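Local coordinates for protein putative monooxygenase Rv0793 (Mycobacterium tuberculosis, PDB 1Y0H) that is a putative homodimeric monooxygenase that might act in antibiotic biosynthesis or scavenge reactive oxygen species to help evade host defences, at residues A[7-13]-A[52-58]; A[21-25]-A[80-85]; A[26-30]-A[41-45]; A[32-36]-A[68-73]. All blocks are in the same frame, centred on the assembly; numbering follows the deposited sequence.

Contact 1. Residues A[7-13]-A[52-58]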
loop_
_atom_site.group_PDB
_atom_site.type_symbol
_atom_site.label_atom_id
_atom_site.label_comp_id
_atom_site.label_asym_id
_atom_site.label_seq_id
_atom_site.Cartn_x
_atom_site.Cartn_y
_atom_site.Cartn_z
ATOM N N ALA A 7 9.194 -0.474 -0.219
ATOM C CA ALA A 7 7.911 -1.140 -0.427
ATOM C C ALA A 7 7.406 -0.878 -1.851
ATOM O O ALA A 7 7.873 0.018 -2.534
ATOM C CB ALA A 7 6.875 -0.695 0.623
ATOM N N VAL A 8 6.438 -1.671 -2.294
ATOM C CA VAL A 8 5.846 -1.485 -3.608
ATOM C C VAL A 8 4.352 -1.695 -3.461
ATOM O O VAL A 8 3.911 -2.616 -2.756
ATOM C CB VAL A 8 6.381 -2.523 -4.640
ATOM C CG1 VAL A 8 5.771 -2.296 -6.024
ATOM C CG2 VAL A 8 7.898 -2.480 -4.719
ATOM N N ILE A 9 3.580 -0.810 -4.085
ATOM C CA ILE A 9 2.150 -1.047 -4.255
ATOM C C ILE A 9 1.944 -1.320 -5.732
ATOM O O ILE A 9 2.389 -0.549 -6.576
ATOM C CB ILE A 9 1.298 0.177 -3.840
ATOM C CG1 ILE A 9 1.465 0.461 -2.358
ATOM C CG2 ILE A 9 -0.208 -0.055 -4.169
ATOM C CD1 ILE A 9 0.893 1.828 -1.922
ATOM N N ALA A 10 1.253 -2.413 -6.039
ATOM C CA ALA A 10 0.912 -2.724 -7.429
ATOM C C ALA A 10 -0.590 -2.907 -7.490
ATOM O O ALA A 10 -1.151 -3.739 -6.759
ATOM C CB ALA A 10 1.621 -3.982 -7.894
ATOM N N ARG A 11 -1.223 -2.143 -8.371
ATOM C CA ARG A 11 -2.686 -2.171 -8.536
ATOM C C ARG A 11 -3.049 -2.753 -9.888
ATOM O O ARG A 11 -2.493 -2.342 -10.919
ATOM C CB ARG A 11 -3.273 -0.761 -8.399
ATOM C CG ARG A 11 -2.766 -0.019 -7.183
ATOM C CD ARG A 11 -3.529 1.278 -6.940
ATOM N NE ARG A 11 -4.404 1.106 -5.780
ATOM C CZ ARG A 11 -4.308 1.782 -4.638
ATOM N NH1 ARG A 11 -5.144 1.504 -3.657
ATOM N NH2 ARG A 11 -3.403 2.746 -4.468
ATOM N N PHE A 12 -3.988 -3.706 -9.874
ATOM C CA PHE A 12 -4.397 -4.431 -11.086
ATOM C C PHE A 12 -5.877 -4.238 -11.318
ATOM O O PHE A 12 -6.678 -4.444 -10.405
ATOM C CB PHE A 12 -4.133 -5.930 -10.953
ATOM C CG PHE A 12 -2.725 -6.271 -10.564
ATOM C CD1 PHE A 12 -2.322 -6.210 -9.229
ATOM C CD2 PHE A 12 -1.807 -6.662 -11.534
ATOM C CE1 PHE A 12 -0.997 -6.516 -8.878
ATOM C CE2 PHE A 12 -0.497 -6.988 -11.191
ATOM C CZ PHE A 12 -0.093 -6.910 -9.868
ATOM N N MET A 13 -6.236 -3.870 -12.545
ATOM C CA MET A 13 -7.632 -3.652 -12.884
ATOM C C MET A 13 -8.046 -4.656 -13.969
ATOM O O MET A 13 -7.975 -4.366 -15.164
ATOM C CB MET A 13 -7.868 -2.184 -13.288
ATOM C CG MET A 13 -7.670 -1.170 -12.157
ATOM S SD MET A 13 -5.914 -0.864 -11.741
ATOM C CE MET A 13 -6.010 0.669 -10.801
ATOM N N GLU A 52 -10.347 -3.499 -8.221
ATOM C CA GLU A 52 -8.901 -3.721 -8.274
ATOM C C GLU A 52 -8.448 -4.851 -7.370
ATOM O O GLU A 52 -9.008 -5.071 -6.289
ATOM C CB GLU A 52 -8.128 -2.491 -7.780
ATOM C CG GLU A 52 -8.322 -1.183 -8.489
ATOM C CD GLU A 52 -7.682 -0.050 -7.686
ATOM O OE1 GLU A 52 -6.578 -0.266 -7.133
ATOM O OE2 GLU A 52 -8.287 1.040 -7.576
ATOM N N LEU A 53 -7.388 -5.528 -7.799
ATOM C CA LEU A 53 -6.602 -6.344 -6.900
ATOM C C LEU A 53 -5.330 -5.552 -6.602
ATOM O O LEU A 53 -4.825 -4.826 -7.459
ATOM C CB LEU A 53 -6.290 -7.716 -7.510
ATOM C CG LEU A 53 -7.480 -8.618 -7.876
ATOM C CD1 LEU A 53 -6.964 -10.004 -8.204
ATOM C CD2 LEU A 53 -8.507 -8.682 -6.742
ATOM N N VAL A 54 -4.849 -5.646 -5.370
ATOM C CA VAL A 54 -3.720 -4.822 -4.935
ATOM C C VAL A 54 -2.710 -5.693 -4.213
ATOM O O VAL A 54 -3.089 -6.468 -3.324
ATOM C CB VAL A 54 -4.194 -3.688 -3.997
ATOM C CG1 VAL A 54 -3.002 -2.854 -3.505
ATOM C CG2 VAL A 54 -5.255 -2.803 -4.707
ATOM N N LEU A 55 -1.445 -5.587 -4.622
ATOM C CA LEU A 55 -0.345 -6.207 -3.874
ATOM C C LEU A 55 0.347 -5.136 -3.075
ATOM O O LEU A 55 0.634 -4.056 -3.595
ATOM C CB LEU A 55 0.684 -6.871 -4.809
ATOM C CG LEU A 55 0.314 -8.242 -5.366
ATOM C CD1 LEU A 55 1.257 -8.531 -6.522
ATOM C CD2 LEU A 55 0.416 -9.348 -4.309
ATOM N N PHE A 56 0.589 -5.424 -1.798
ATOM C CA PHE A 56 1.520 -4.617 -1.030
ATOM C C PHE A 56 2.742 -5.477 -0.743
ATOM O O PHE A 56 2.622 -6.559 -0.183
ATOM C CB PHE A 56 0.896 -4.092 0.266
ATOM C CG PHE A 56 1.710 -3.011 0.904
ATOM C CD1 PHE A 56 2.513 -3.277 2.001
ATOM C CD2 PHE A 56 1.693 -1.731 0.385
ATOM C CE1 PHE A 56 3.289 -2.264 2.583
ATOM C CE2 PHE A 56 2.468 -0.709 0.957
ATOM C CZ PHE A 56 3.272 -0.992 2.054
ATOM N N GLU A 57 3.910 -4.974 -1.128
ATOM C CA GLU A 57 5.159 -5.727 -1.059
ATOM C C GLU A 57 6.189 -4.931 -0.279
ATOM O O GLU A 57 6.277 -3.716 -0.425
ATOM C CB GLU A 57 5.710 -5.953 -2.468
ATOM C CG GLU A 57 4.658 -6.317 -3.489
ATOM C CD GLU A 57 5.159 -6.317 -4.919
ATOM O OE1 GLU A 57 6.397 -6.438 -5.160
ATOM O OE2 GLU A 57 4.286 -6.211 -5.812
ATOM N N ARG A 58 6.952 -5.626 0.559
ATOM C CA ARG A 58 8.033 -4.998 1.311
ATOM C C ARG A 58 9.301 -5.816 1.136
ATOM O O ARG A 58 9.278 -7.029 1.319
ATOM C CB ARG A 58 7.687 -4.964 2.801
ATOM C CG ARG A 58 6.599 -4.000 3.227
ATOM C CD ARG A 58 6.454 -4.161 4.748
ATOM N NE ARG A 58 5.442 -3.305 5.358
ATOM C CZ ARG A 58 4.213 -3.700 5.668
ATOM N NH1 ARG A 58 3.371 -2.843 6.225
ATOM N NH2 ARG A 58 3.820 -4.943 5.410
#
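Ile9 and Phe56 meet on one face of an antiparallel strand pair. CG1 of Ile9 comes to the edge of the Phe56 ring, 3.5 Å from CD2. Phe56 CG lies anti to its backbone N (chi1 -166°), which brings the ring end toward the 7-13 strand, and CZ reaches Ala7 CB at 3.9 Å. CG2 of Ile9 lies alongside Val54 CG1. On the other face Phe12 CE1 touches Leu55 CD1 at 3.8 Å.

Six backbone hydrogen bonds join the strands, two each at the pairs Val8-Glu57, Ala10-Leu55 and Phe12-Leu53. Ala10 N to Leu55 O is nearly straight (168°).

The polar edge is at Arg11 and Glu52. In the conformer given, Arg11 NE makes a salt bridge to Glu52 OE1 (2.9 Å), on the syn lone pair of that oxygen. The guanidinium and carboxylate planes stand 78° apart, and NE alone makes the bond across the contact. Met13 CE packs on Glu52 CD at 3.6 Å.

These are the two central strands of the ferredoxin-like sheet, flanked by strands 39-47 and 90-96. Helix 19-35 covers the Phe12 and Leu53 side. The Phe56 side faces the second subunit, where Phe56 stacks on its counterpart.

Contact 2. Residues A[21-25]-A[80-85]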
loop_
_atom_site.group_PDB
_atom_site.type_symbol
_atom_site.label_atom_id
_atom_site.label_comp_id
_atom_site.label_asym_id
_atom_site.label_seq_id
_atom_site.Cartn_x
_atom_site.Cartn_y
_atom_site.Cartn_z
ATOM N N ALA A 21 -8.664 -15.457 -13.649
ATOM C CA ALA A 21 -7.354 -15.699 -14.244
ATOM C C ALA A 21 -6.260 -14.828 -13.604
ATOM O O ALA A 21 -5.142 -15.307 -13.331
ATOM C CB ALA A 21 -7.415 -15.503 -15.775
ATOM N N LEU A 22 -6.585 -13.565 -13.342
ATOM C CA LEU A 22 -5.618 -12.676 -12.710
ATOM C C LEU A 22 -5.324 -13.165 -11.301
ATOM O O LEU A 22 -4.162 -13.216 -10.890
ATOM C CB LEU A 22 -6.139 -11.245 -12.666
ATOM C CG LEU A 22 -5.212 -10.255 -11.938
ATOM C CD1 LEU A 22 -3.857 -10.093 -12.609
ATOM C CD2 LEU A 22 -5.967 -8.950 -11.822
ATOM N N ARG A 23 -6.370 -13.535 -10.569
ATOM C CA ARG A 23 -6.169 -14.035 -9.208
ATOM C C ARG A 23 -5.200 -15.223 -9.203
ATOM O O ARG A 23 -4.267 -15.271 -8.386
ATOM C CB ARG A 23 -7.500 -14.398 -8.550
ATOM C CG ARG A 23 -7.336 -15.080 -7.195
ATOM C CD ARG A 23 -6.742 -14.139 -6.177
ATOM N NE ARG A 23 -6.514 -14.810 -4.893
ATOM C CZ ARG A 23 -7.450 -15.042 -3.978
ATOM N NH1 ARG A 23 -7.112 -15.661 -2.847
ATOM N NH2 ARG A 23 -8.709 -14.651 -4.168
ATOM N N ALA A 24 -5.387 -16.155 -10.135
ATOM C CA ALA A 24 -4.512 -17.332 -10.243
ATOM C C ALA A 24 -3.063 -16.961 -10.562
ATOM O O ALA A 24 -2.127 -17.545 -10.009
ATOM C CB ALA A 24 -5.054 -18.288 -11.273
ATOM N N LEU A 25 -2.894 -15.985 -11.453
ATOM C CA LEU A 25 -1.571 -15.491 -11.827
ATOM C C LEU A 25 -0.860 -14.880 -10.625
ATOM O O LEU A 25 0.321 -15.161 -10.368
ATOM C CB LEU A 25 -1.687 -14.472 -12.961
ATOM C CG LEU A 25 -0.361 -14.069 -13.596
ATOM C CD1 LEU A 25 0.178 -15.191 -14.478
ATOM C CD2 LEU A 25 -0.567 -12.809 -14.419
ATOM N N GLN A 80 2.543 -12.243 -18.934
ATOM C CA GLN A 80 1.143 -12.650 -19.058
ATOM C C GLN A 80 0.143 -11.658 -18.493
ATOM O O GLN A 80 -1.035 -11.726 -18.827
ATOM C CB GLN A 80 0.884 -13.926 -18.273
ATOM C CG GLN A 80 1.745 -15.089 -18.582
ATOM C CD GLN A 80 1.340 -16.278 -17.746
ATOM O OE1 GLN A 80 0.212 -16.785 -17.846
ATOM N NE2 GLN A 80 2.249 -16.725 -16.896
ATOM N N VAL A 81 0.589 -10.807 -17.572
ATOM C CA VAL A 81 -0.360 -10.005 -16.807
ATOM C C VAL A 81 -1.166 -8.991 -17.628
ATOM O O VAL A 81 -2.393 -8.866 -17.444
ATOM C CB VAL A 81 0.295 -9.339 -15.569
ATOM C CG1 VAL A 81 1.385 -8.351 -15.974
ATOM C CG2 VAL A 81 -0.777 -8.688 -14.693
ATOM N N GLY A 82 -0.495 -8.285 -18.533
ATOM C CA GLY A 82 -1.114 -7.172 -19.252
ATOM C C GLY A 82 -2.352 -7.544 -20.031
ATOM O O GLY A 82 -3.299 -6.754 -20.148
ATOM N N GLU A 83 -2.330 -8.766 -20.545
ATOM C CA GLU A 83 -3.373 -9.317 -21.396
ATOM C C GLU A 83 -4.683 -9.567 -20.639
ATOM O O GLU A 83 -5.713 -9.842 -21.262
ATOM C CB GLU A 83 -2.856 -10.608 -22.029
ATOM C CG GLU A 83 -1.702 -10.410 -23.048
ATOM C CD GLU A 83 -0.356 -9.911 -22.469
ATOM O OE1 GLU A 83 -0.090 -10.034 -21.250
ATOM O OE2 GLU A 83 0.465 -9.388 -23.267
ATOM N N LEU A 84 -4.636 -9.483 -19.305
ATOM C CA LEU A 84 -5.818 -9.714 -18.466
ATOM C C LEU A 84 -6.479 -8.420 -17.994
ATOM O O LEU A 84 -7.544 -8.453 -17.373
ATOM C CB LEU A 84 -5.429 -10.552 -17.234
ATOM C CG LEU A 84 -4.744 -11.889 -17.546
ATOM C CD1 LEU A 84 -4.344 -12.574 -16.272
ATOM C CD2 LEU A 84 -5.719 -12.770 -18.313
ATOM N N LEU A 85 -5.843 -7.287 -18.287
ATOM C CA LEU A 85 -6.200 -6.021 -17.636
ATOM C C LEU A 85 -6.812 -5.005 -18.578
ATOM O O LEU A 85 -6.656 -5.088 -19.795
ATOM C CB LEU A 85 -4.962 -5.414 -16.977
ATOM C CG LEU A 85 -4.110 -6.348 -16.117
ATOM C CD1 LEU A 85 -2.830 -5.660 -15.692
ATOM C CD2 LEU A 85 -4.903 -6.864 -14.904
#
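Leu25 of helix 19-35 and Val81 form the close part of this contact. CD2 of Leu25 lies 3.7 Å from CA and 3.8 Å from CB of Val81, and the two side chains cross at about a right angle. With chi1 at -170°, Leu25 holds both methyls out from the helix toward the 80-85 segment. One helix turn back, Leu22 meets two residues with its branched end. Its CD1 touches CG2 of Val81 at 4.0 Å, and its CD2 touches CD2 of Leu85 at 3.9 Å. Leu22 and Val81 are the buried residues here.

Leu84 points at the helix. Its CD1 sits against the backbone, 3.8 Å from Leu22 CA, and also approaches Leu25 CD2. No hydrogen bond links the two segments, and the contact is almost wholly apolar.

In the ferredoxin-like alpha+beta fold, helix 19-35 packs on one face of the sheet. The 80-85 segment leads from helix 72-78 toward strand 90-96, and a short 3-10 turn at 82-84 presents Leu84 to the helix. Leu22, Val81 and Leu85 all touch Phe12 of strand 6-12, so the buried side continues into the core.

The side of Ala21 and Leu84 is looser. Ala21 CB meets the end of Leu84, nearest CD2 at 4.1 Å. The Gln80 end is close but partly exposed. Leu25 CD1 sits over the face of the Gln80 amide, 3.5 Å from NE2. That NE2 is hydrogen-bonded to Asn76 O, a bond that would fix the turn of the amide.

Contact 3. Residues A[26-30]-A[41-45]. With ACT (acetate ion), chain C.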
loop_
_atom_site.group_PDB
_atom_site.type_symbol
_atom_site.label_atom_id
_atom_site.label_comp_id
_atom_site.label_asym_id
_atom_site.label_seq_id
_atom_site.Cartn_x
_atom_site.Cartn_y
_atom_site.Cartn_z
ATOM N N LEU A 26 -1.581 -14.039 -9.889
ATOM C CA LEU A 26 -0.996 -13.406 -8.717
ATOM C C LEU A 26 -0.784 -14.413 -7.585
ATOM O O LEU A 26 0.232 -14.358 -6.897
ATOM C CB LEU A 26 -1.837 -12.202 -8.282
ATOM C CG LEU A 26 -1.994 -11.087 -9.328
ATOM C CD1 LEU A 26 -2.777 -9.931 -8.734
ATOM C CD2 LEU A 26 -0.654 -10.601 -9.869
ATOM N N ASP A 27 -1.706 -15.362 -7.421
ATOM C CA ASP A 27 -1.558 -16.404 -6.402
ATOM C C ASP A 27 -0.241 -17.145 -6.540
ATOM O O ASP A 27 0.418 -17.440 -5.538
ATOM C CB ASP A 27 -2.689 -17.439 -6.484
ATOM C CG ASP A 27 -3.996 -16.965 -5.850
ATOM O OD1 ASP A 27 -4.014 -15.994 -5.069
ATOM O OD2 ASP A 27 -5.047 -17.604 -6.135
ATOM N N ALA A 28 0.139 -17.446 -7.778
ATOM C CA ALA A 28 1.337 -18.234 -8.063
ATOM C C ALA A 28 2.631 -17.501 -7.703
ATOM O O ALA A 28 3.689 -18.115 -7.606
ATOM C CB ALA A 28 1.357 -18.655 -9.520
ATOM N N MET A 29 2.529 -16.192 -7.513
ATOM C CA MET A 29 3.681 -15.361 -7.151
ATOM C C MET A 29 3.961 -15.414 -5.661
ATOM O O MET A 29 5.071 -15.121 -5.227
ATOM C CB MET A 29 3.419 -13.910 -7.540
ATOM C CG MET A 29 3.491 -13.649 -9.050
ATOM S SD MET A 29 5.172 -13.768 -9.700
ATOM C CE MET A 29 5.905 -12.281 -9.020
ATOM N N ILE A 30 2.942 -15.746 -4.876
ATOM C CA ILE A 30 3.002 -15.549 -3.431
ATOM C C ILE A 30 4.039 -16.419 -2.733
ATOM O O ILE A 30 4.901 -15.906 -2.026
ATOM C CB ILE A 30 1.604 -15.671 -2.760
ATOM C CG1 ILE A 30 0.694 -14.566 -3.305
ATOM C CG2 ILE A 30 1.730 -15.554 -1.246
ATOM C CD1 ILE A 30 -0.731 -14.610 -2.763
ATOM N N SER A 41 7.587 -8.857 3.220
ATOM C CA SER A 41 6.186 -9.274 3.083
ATOM C C SER A 41 5.688 -9.128 1.649
ATOM O O SER A 41 6.263 -8.400 0.851
ATOM C CB SER A 41 5.296 -8.486 4.055
ATOM O OG SER A 41 5.317 -7.109 3.770
ATOM N N TYR A 42 4.617 -9.845 1.338
ATOM C CA TYR A 42 4.014 -9.821 0.006
ATOM C C TYR A 42 2.579 -10.274 0.208
ATOM O O TYR A 42 2.324 -11.463 0.389
ATOM C CB TYR A 42 4.789 -10.787 -0.887
ATOM C CG TYR A 42 4.501 -10.741 -2.367
ATOM C CD1 TYR A 42 3.642 -11.677 -2.961
ATOM C CD2 TYR A 42 5.132 -9.805 -3.192
ATOM C CE1 TYR A 42 3.406 -11.671 -4.339
ATOM C CE2 TYR A 42 4.893 -9.800 -4.582
ATOM C CZ TYR A 42 4.031 -10.734 -5.135
ATOM O OH TYR A 42 3.799 -10.736 -6.484
ATOM N N ASP A 43 1.658 -9.314 0.210
ATOM C CA ASP A 43 0.265 -9.567 0.597
ATOM C C ASP A 43 -0.713 -9.102 -0.481
ATOM O O ASP A 43 -0.553 -8.035 -1.053
ATOM C CB ASP A 43 -0.047 -8.878 1.935
ATOM C CG ASP A 43 0.798 -9.416 3.073
ATOM O OD1 ASP A 43 0.926 -10.651 3.178
ATOM O OD2 ASP A 43 1.328 -8.605 3.860
ATOM N N LEU A 44 -1.744 -9.909 -0.714
ATOM C CA LEU A 44 -2.723 -9.639 -1.761
ATOM C C LEU A 44 -4.061 -9.221 -1.161
ATOM O O LEU A 44 -4.565 -9.861 -0.240
ATOM C CB LEU A 44 -2.951 -10.895 -2.610
ATOM C CG LEU A 44 -3.979 -10.818 -3.739
ATOM C CD1 LEU A 44 -3.630 -9.768 -4.792
ATOM C CD2 LEU A 44 -4.099 -12.194 -4.381
ATOM N N TYR A 45 -4.627 -8.157 -1.724
ATOM C CA TYR A 45 -5.917 -7.614 -1.308
ATOM C C TYR A 45 -6.816 -7.389 -2.508
ATOM O O TYR A 45 -6.344 -7.350 -3.646
ATOM C CB TYR A 45 -5.724 -6.249 -0.647
ATOM C CG TYR A 45 -4.755 -6.248 0.499
ATOM C CD1 TYR A 45 -3.384 -6.075 0.285
ATOM C CD2 TYR A 45 -5.210 -6.399 1.800
ATOM C CE1 TYR A 45 -2.496 -6.080 1.352
ATOM C CE2 TYR A 45 -4.340 -6.404 2.863
ATOM C CZ TYR A 45 -2.987 -6.246 2.628
ATOM O OH TYR A 45 -2.120 -6.249 3.687
HETATM C C ACT C . 4.764 -8.186 -8.409
HETATM O O ACT C . 5.482 -8.917 -7.696
HETATM O OXT ACT C . 5.013 -6.953 -8.396
HETATM C CH3 ACT C . 3.656 -8.768 -9.226
#
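Tyr42 of strand 39-47 extends to helix 19-35 and makes the main apolar contacts. One side of its ring meets Ile30, with CE1 4.1 Å from Ile30 CG1. Its OH lies 3.4 Å from Met29 CB. A chi1 of -169° sets the Tyr42 ring across the gap to the helix. Leu44, two residues on, points the same way. Its CD1 meets Leu26 CD1 at 4.0 Å, the side chains crossing at about a right angle. Its CB lies 4.3 Å from Ile30 CD1. Asp27 OD1 comes within 3.9 Å of Leu44 CD2 in a van der Waals contact, while its salt bridge is to Arg23.

This is the helix-on-sheet layer of the ferredoxin-like fold. The local helix and strand axes pass 9.4 Å apart at 156°, close to antiparallel. Tyr42 also packs on Leu55 and Glu57 of the adjoining strand. On its other side strand 39-47 pairs, through Leu44 and Tyr45, with a strand of the second subunit, so the sheet runs on across the dimer interface.

One hydrogen bond is made, from Tyr42 OH to O of a bound acetate, at 2.8 Å. The acetate is probably from the crystallisation liquor. That oxygen lies in the ring plane, at the edge. Met29 is bent at chi2 and chi3, and its CE makes a van der Waals contact of 3.6 Å with the same acetate oxygen.

Contact 4. Residues A[32-36]-A[68-73]. With ACT (acetate ion), chain C.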
loop_
_atom_site.group_PDB
_atom_site.type_symbol
_atom_site.label_atom_id
_atom_site.label_comp_id
_atom_site.label_asym_id
_atom_site.label_seq_id
_atom_site.Cartn_x
_atom_site.Cartn_y
_atom_site.Cartn_z
ATOM N N PRO A 32 6.762 -18.309 -3.971
ATOM C CA PRO A 32 8.160 -18.019 -4.333
ATOM C C PRO A 32 8.622 -16.620 -3.932
ATOM O O PRO A 32 9.794 -16.456 -3.580
ATOM C CB PRO A 32 8.185 -18.173 -5.857
ATOM C CG PRO A 32 6.750 -18.099 -6.299
ATOM C CD PRO A 32 5.928 -18.583 -5.153
ATOM N N THR A 33 7.731 -15.627 -3.958
ATOM C CA THR A 33 8.145 -14.281 -3.556
ATOM C C THR A 33 8.366 -14.196 -2.054
ATOM O O THR A 33 9.381 -13.670 -1.618
ATOM C CB THR A 33 7.176 -13.182 -4.008
ATOM O OG1 THR A 33 6.967 -13.293 -5.429
ATOM C CG2 THR A 33 7.790 -11.814 -3.676
ATOM N N ARG A 34 7.442 -14.729 -1.259
ATOM C CA ARG A 34 7.642 -14.727 0.199
ATOM C C ARG A 34 8.902 -15.501 0.588
ATOM O O ARG A 34 9.504 -15.204 1.614
ATOM C CB ARG A 34 6.428 -15.287 0.948
ATOM C CG ARG A 34 5.243 -14.338 0.957
ATOM C CD ARG A 34 4.077 -14.944 1.730
ATOM N NE ARG A 34 2.888 -14.110 1.619
ATOM C CZ ARG A 34 1.651 -14.513 1.884
ATOM N NH1 ARG A 34 1.410 -15.755 2.299
ATOM N NH2 ARG A 34 0.650 -13.656 1.746
ATOM N N ALA A 35 9.283 -16.481 -0.237
ATOM C CA ALA A 35 10.469 -17.316 0.011
ATOM C C ALA A 35 11.794 -16.613 -0.287
ATOM O O ALA A 35 12.850 -17.077 0.157
ATOM C CB ALA A 35 10.380 -18.633 -0.753
ATOM N N GLU A 36 11.733 -15.515 -1.040
ATOM C CA GLU A 36 12.920 -14.691 -1.304
ATOM C C GLU A 36 13.552 -14.199 -0.003
ATOM O O GLU A 36 12.865 -13.638 0.861
ATOM C CB GLU A 36 12.565 -13.490 -2.190
ATOM C CG GLU A 36 12.106 -13.830 -3.614
ATOM C CD GLU A 36 11.510 -12.632 -4.372
ATOM O OE1 GLU A 36 11.708 -11.468 -3.948
ATOM O OE2 GLU A 36 10.829 -12.847 -5.405
ATOM N N HIS A 68 14.049 -9.543 -7.131
ATOM C CA HIS A 68 12.677 -10.009 -7.340
ATOM C C HIS A 68 12.278 -9.839 -8.803
ATOM O O HIS A 68 11.692 -10.733 -9.409
ATOM C CB HIS A 68 11.733 -9.220 -6.426
ATOM C CG HIS A 68 10.281 -9.458 -6.698
ATOM N ND1 HIS A 68 9.689 -10.693 -6.553
ATOM C CD2 HIS A 68 9.299 -8.613 -7.095
ATOM C CE1 HIS A 68 8.403 -10.600 -6.849
ATOM N NE2 HIS A 68 8.141 -9.348 -7.179
ATOM N N ARG A 69 12.594 -8.669 -9.340
ATOM C CA ARG A 69 12.235 -8.311 -10.704
ATOM C C ARG A 69 13.000 -9.100 -11.763
ATOM O O ARG A 69 12.645 -9.037 -12.940
ATOM C CB ARG A 69 12.425 -6.815 -10.904
ATOM C CG ARG A 69 11.372 -5.996 -10.196
ATOM C CD ARG A 69 11.733 -4.528 -10.244
ATOM N NE ARG A 69 10.589 -3.721 -9.856
ATOM C CZ ARG A 69 10.590 -2.395 -9.753
ATOM N NH1 ARG A 69 11.690 -1.699 -9.990
ATOM N NH2 ARG A 69 9.472 -1.773 -9.405
ATOM N N GLY A 70 14.048 -9.817 -11.352
ATOM C CA GLY A 70 14.795 -10.693 -12.260
ATOM C C GLY A 70 14.482 -12.174 -12.118
ATOM O O GLY A 70 15.058 -13.016 -12.830
ATOM N N SER A 71 13.578 -12.491 -11.200
ATOM C CA SER A 71 13.276 -13.873 -10.821
ATOM C C SER A 71 12.415 -14.594 -11.858
ATOM O O SER A 71 11.665 -13.947 -12.599
ATOM C CB SER A 71 12.573 -13.905 -9.468
ATOM O OG SER A 71 11.261 -13.381 -9.575
ATOM N N PRO A 72 12.516 -15.940 -11.916
ATOM C CA PRO A 72 11.732 -16.709 -12.874
ATOM C C PRO A 72 10.240 -16.515 -12.682
ATOM O O PRO A 72 9.501 -16.442 -13.668
ATOM C CB PRO A 72 12.130 -18.166 -12.570
ATOM C CG PRO A 72 13.446 -18.064 -11.952
ATOM C CD PRO A 72 13.405 -16.817 -11.129
ATOM N N HIS A 73 9.791 -16.431 -11.434
ATOM C CA HIS A 73 8.372 -16.231 -11.188
ATOM C C HIS A 73 7.914 -14.848 -11.656
ATOM O O HIS A 73 6.846 -14.731 -12.264
ATOM C CB HIS A 73 7.963 -16.541 -9.739
ATOM C CG HIS A 73 8.889 -15.984 -8.702
ATOM N ND1 HIS A 73 10.152 -16.491 -8.485
ATOM C CD2 HIS A 73 8.715 -14.997 -7.791
ATOM C CE1 HIS A 73 10.728 -15.817 -7.507
ATOM N NE2 HIS A 73 9.878 -14.906 -7.070
HETATM C C ACT C . 4.764 -8.186 -8.409
HETATM O O ACT C . 5.482 -8.917 -7.696
HETATM O OXT ACT C . 5.013 -6.953 -8.396
HETATM C CH3 ACT C . 3.656 -8.768 -9.226
#
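Two histidine-carboxylate hydrogen bonds meet on Glu36, just past the end of helix 19-35. The partners lie where helix 62-69 gives way to helix 72-78. Glu36 OE2 takes both bonds. His68 ND1 donates at 2.7 Å and 166° onto the syn lone pair of Glu36 OE2. His73 NE2 donates at 2.8 Å and 159° onto its anti lone pair. The oxygen lies close to the plane of each ring, while the carboxylate plane is turned well away from both.

His73 is also held across its faces. CB of Pro32 lies over one face in a CH-pi contact, 3.6 Å from the ring centroid and almost on the normal. OG of Ser71 sits over the opposite face. The Ser71 hydroxyl donates to His68 O and caps the N of Tyr74, as the N-cap of helix 72-78. The His73 CG lies between the backbone N and the carbonyl carbon (chi1 45°), which folds the ring back between Ser71 and Pro32.

Thr33 OG1 stands at the edges of both imidazoles, 3.4 Å from His68 CE1 and equally far from His73 CD2. It is hydrogen-bonded to Met29 O. On the far edge of its ring, His68 NE2 donates at 2.7 Å to O of the bound acetate, the oxygen also held by Tyr42.

The bond to Glu36 would hold the His68 ring so that NE2 faces the acetate. The geometry is consistent with a pocket that accepts a small polar group at His68 NE2 and Tyr42 OH, with the Glu57 carboxylate close by.

From the N terminus, strand 6-12 enters contact 1, which closes a loop of 38 residues at strand 53-59. Helix 19-35 serves the other three contacts. Contact 3 closes the shortest loop and is nested inside contacts 1 and 2. Contact 4 crosses contacts 1 and 3 and is nested inside contact 2. Contact 2 crosses contact 1 and closes the longest loop, at 80-85. Contact 1 joins the central strands. Contact 3 ties the helix to strand 39-47, outermost within the chain. Contact 2 ties the helix to the loop before strand 90-96, and contact 4 ties its C-terminal end to the junction of helices 62-69 and 72-78. Contacts 3 and 4 share the acetate.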